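Local coordinates for protein S-adenosylmethionine dependent methyltransferase (Mesorhizobium loti, PDB 3BKW) that probably transfers a methyl group from S-adenosylmethionine to an acceptor, at residues P147-P152 and V187-R192. Numbering follows the deposited sequence.
Sequences PIYMAP and VVKHHR. With EDO (1,2-ethanediol), chain C; EDO (1,2-ethanediol), chain D.
Selenomethionine Met150, on the short helix 147-150, packs against strand 189-191: its CB meets His191 ND1 at the ring edge (3.7 Å), its CG meets Lys189 CD, the extended CB-CG bond (chi2 -171°) carries SE to 3.6 Å from His190 O, and a bend at chi3 lays CE near the same carbonyl. The His191 imidazole lies against the helix, with Ala151 CA over one face in a CH-pi contact, 4.0 Å from the centroid, while Pro147 O comes to its edge at CE1 (3.3 Å). That carbonyl also accepts the hydrogen bond from Ala151 N. His191 NE2 hydrogen-bonds to Tyr172 O, whereas ND1 is buried without a partner. Among polar links, one water bridges Tyr149 O and Lys189 NZ (2.8 Å to NZ); the extended lysine also forms salt bridges with Glu145 and Asp181. Arg192 leaves the backbone away from the helix; its NE donates a hydrogen bond to O1 of the chain C ethanediol (2.8 Å), a probable crystallisation additive, and its NH2 reaches Val120 O. A leucine here would probably leave Val120 O without this donor. The helix following core strand 138-145 thus meets the two-stranded antiparallel sheet of 176-178 and 189-191 chiefly through apolar and imidazole packing, with a water bridge at the lysine side.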
loop_
_atom_site.group_PDB
_atom_site.type_symbol
_atom_site.label_atom_id
_atom_site.label_comp_id
_atom_site.label_asym_id
_atom_site.label_seq_id
_atom_site.Cartn_x
_atom_site.Cartn_y
_atom_site.Cartn_z
ATOM N N PRO A 147 2.748 -4.440 -8.324
ATOM C CA PRO A 147 2.677 -3.562 -9.501
ATOM C C PRO A 147 4.023 -3.001 -10.034
ATOM O O PRO A 147 4.142 -2.723 -11.222
ATOM C CB PRO A 147 1.679 -2.466 -9.054
ATOM C CG PRO A 147 1.680 -2.528 -7.592
ATOM C CD PRO A 147 1.901 -3.946 -7.223
ATOM N N ILE A 148 5.040 -2.843 -9.180
ATOM C CA ILE A 148 6.380 -2.450 -9.650
ATOM C C ILE A 148 6.910 -3.492 -10.646
ATOM O O ILE A 148 7.493 -3.147 -11.659
ATOM C CB ILE A 148 7.375 -2.283 -8.492
ATOM C CG1 ILE A 148 7.069 -0.977 -7.758
ATOM C CG2 ILE A 148 8.843 -2.281 -9.021
ATOM C CD1 ILE A 148 7.806 -0.806 -6.466
ATOM N N TYR A 149 6.693 -4.767 -10.328
ATOM C CA TYR A 149 7.093 -5.868 -11.171
ATOM C C TYR A 149 6.230 -5.979 -12.437
ATOM O O TYR A 149 6.763 -6.264 -13.524
ATOM C CB TYR A 149 7.061 -7.168 -10.350
ATOM C CG TYR A 149 7.551 -8.380 -11.092
ATOM C CD1 TYR A 149 8.914 -8.665 -11.198
ATOM C CD2 TYR A 149 6.646 -9.262 -11.681
ATOM C CE1 TYR A 149 9.365 -9.802 -11.899
ATOM C CE2 TYR A 149 7.080 -10.385 -12.391
ATOM C CZ TYR A 149 8.442 -10.661 -12.478
ATOM O OH TYR A 149 8.873 -11.766 -13.186
HETATM N N MSE A 150 4.923 -5.771 -12.315
HETATM C CA MSE A 150 3.996 -5.891 -13.456
HETATM C C MSE A 150 3.943 -4.703 -14.412
HETATM O O MSE A 150 3.603 -4.867 -15.578
HETATM C CB MSE A 150 2.564 -6.111 -12.958
HETATM C CG MSE A 150 2.356 -7.394 -12.198
HETATM SE SE MSE A 150 0.456 -7.683 -11.875
HETATM C CE MSE A 150 0.101 -6.130 -10.671
ATOM N N ALA A 151 4.218 -3.503 -13.905
ATOM C CA ALA A 151 4.088 -2.267 -14.696
ATOM C C ALA A 151 4.812 -2.172 -16.041
ATOM O O ALA A 151 4.195 -1.798 -17.032
ATOM C CB ALA A 151 4.495 -1.049 -13.848
ATOM N N PRO A 152 6.118 -2.488 -16.076
ATOM C CA PRO A 152 6.880 -2.152 -17.288
ATOM C C PRO A 152 6.487 -2.843 -18.599
ATOM O O PRO A 152 6.116 -4.017 -18.596
ATOM C CB PRO A 152 8.330 -2.484 -16.901
ATOM C CG PRO A 152 8.332 -2.618 -15.427
ATOM C CD PRO A 152 6.979 -3.117 -15.058
ATOM N N VAL A 187 -0.087 -16.502 -20.244
ATOM C CA VAL A 187 -0.977 -15.807 -19.296
ATOM C C VAL A 187 -0.984 -14.298 -19.542
ATOM O O VAL A 187 0.029 -13.727 -19.991
ATOM C CB VAL A 187 -0.558 -16.067 -17.807
ATOM C CG1 VAL A 187 -0.609 -17.570 -17.498
ATOM C CG2 VAL A 187 0.834 -15.458 -17.479
ATOM N N VAL A 188 -2.151 -13.690 -19.301
ATOM C CA VAL A 188 -2.347 -12.235 -19.318
ATOM C C VAL A 188 -2.572 -11.895 -17.849
ATOM O O VAL A 188 -3.411 -12.512 -17.203
ATOM C CB VAL A 188 -3.588 -11.807 -20.128
ATOM C CG1 VAL A 188 -3.834 -10.307 -20.001
ATOM C CG2 VAL A 188 -3.440 -12.194 -21.610
ATOM N N LYS A 189 -1.794 -10.953 -17.340
ATOM C CA LYS A 189 -1.919 -10.483 -15.957
ATOM C C LYS A 189 -2.537 -9.111 -15.974
ATOM O O LYS A 189 -2.531 -8.435 -17.006
ATOM C CB LYS A 189 -0.590 -10.510 -15.229
ATOM C CG LYS A 189 0.562 -9.723 -15.838
ATOM C CD LYS A 189 1.836 -10.123 -15.107
ATOM C CE LYS A 189 3.055 -9.611 -15.751
ATOM N NZ LYS A 189 4.262 -10.214 -15.055
ATOM N N HIS A 190 -3.079 -8.709 -14.833
ATOM C CA HIS A 190 -3.807 -7.452 -14.697
ATOM C C HIS A 190 -3.091 -6.548 -13.750
ATOM O O HIS A 190 -3.017 -6.803 -12.549
ATOM C CB HIS A 190 -5.233 -7.759 -14.261
ATOM C CG HIS A 190 -5.953 -8.558 -15.293
ATOM N ND1 HIS A 190 -6.550 -7.985 -16.393
ATOM C CD2 HIS A 190 -6.018 -9.895 -15.483
ATOM C CE1 HIS A 190 -7.036 -8.936 -17.167
ATOM N NE2 HIS A 190 -6.729 -10.105 -16.636
ATOM N N HIS A 191 -2.532 -5.485 -14.330
ATOM C CA HIS A 191 -1.787 -4.512 -13.590
ATOM C C HIS A 191 -2.740 -3.587 -12.869
ATOM O O HIS A 191 -3.582 -2.934 -13.498
ATOM C CB HIS A 191 -0.864 -3.702 -14.492
ATOM C CG HIS A 191 -0.145 -2.620 -13.763
ATOM N ND1 HIS A 191 0.799 -2.870 -12.785
ATOM C CD2 HIS A 191 -0.249 -1.278 -13.854
ATOM C CE1 HIS A 191 1.242 -1.717 -12.316
ATOM N NE2 HIS A 191 0.621 -0.738 -12.942
ATOM N N ARG A 192 -2.618 -3.575 -11.540
ATOM C CA ARG A 192 -3.403 -2.711 -10.665
ATOM C C ARG A 192 -2.427 -2.212 -9.624
ATOM O O ARG A 192 -1.643 -3.011 -9.088
ATOM C CB ARG A 192 -4.533 -3.480 -9.979
ATOM C CG ARG A 192 -5.705 -3.820 -10.896
ATOM C CD ARG A 192 -6.761 -4.665 -10.188
ATOM N NE ARG A 192 -6.382 -6.083 -10.068
ATOM C CZ ARG A 192 -6.832 -7.103 -10.821
ATOM N NH1 ARG A 192 -7.754 -6.941 -11.770
ATOM N NH2 ARG A 192 -6.386 -8.333 -10.552
HETATM C C1 EDO C . -4.054 -7.461 -7.599
HETATM O O1 EDO C . -5.129 -6.497 -7.600
HETATM C C2 EDO C . -3.000 -7.146 -8.673
HETATM O O2 EDO C . -3.416 -7.557 -9.974
HETATM C C1 EDO D . -7.336 -3.854 -14.457
HETATM O O1 EDO D . -5.933 -4.025 -14.272
HETATM C C2 EDO D . -7.893 -5.080 -15.170
HETATM O O2 EDO D . -7.245 -5.287 -16.441
HETATM O O HOH W 1 6.236 -8.191 -15.380
#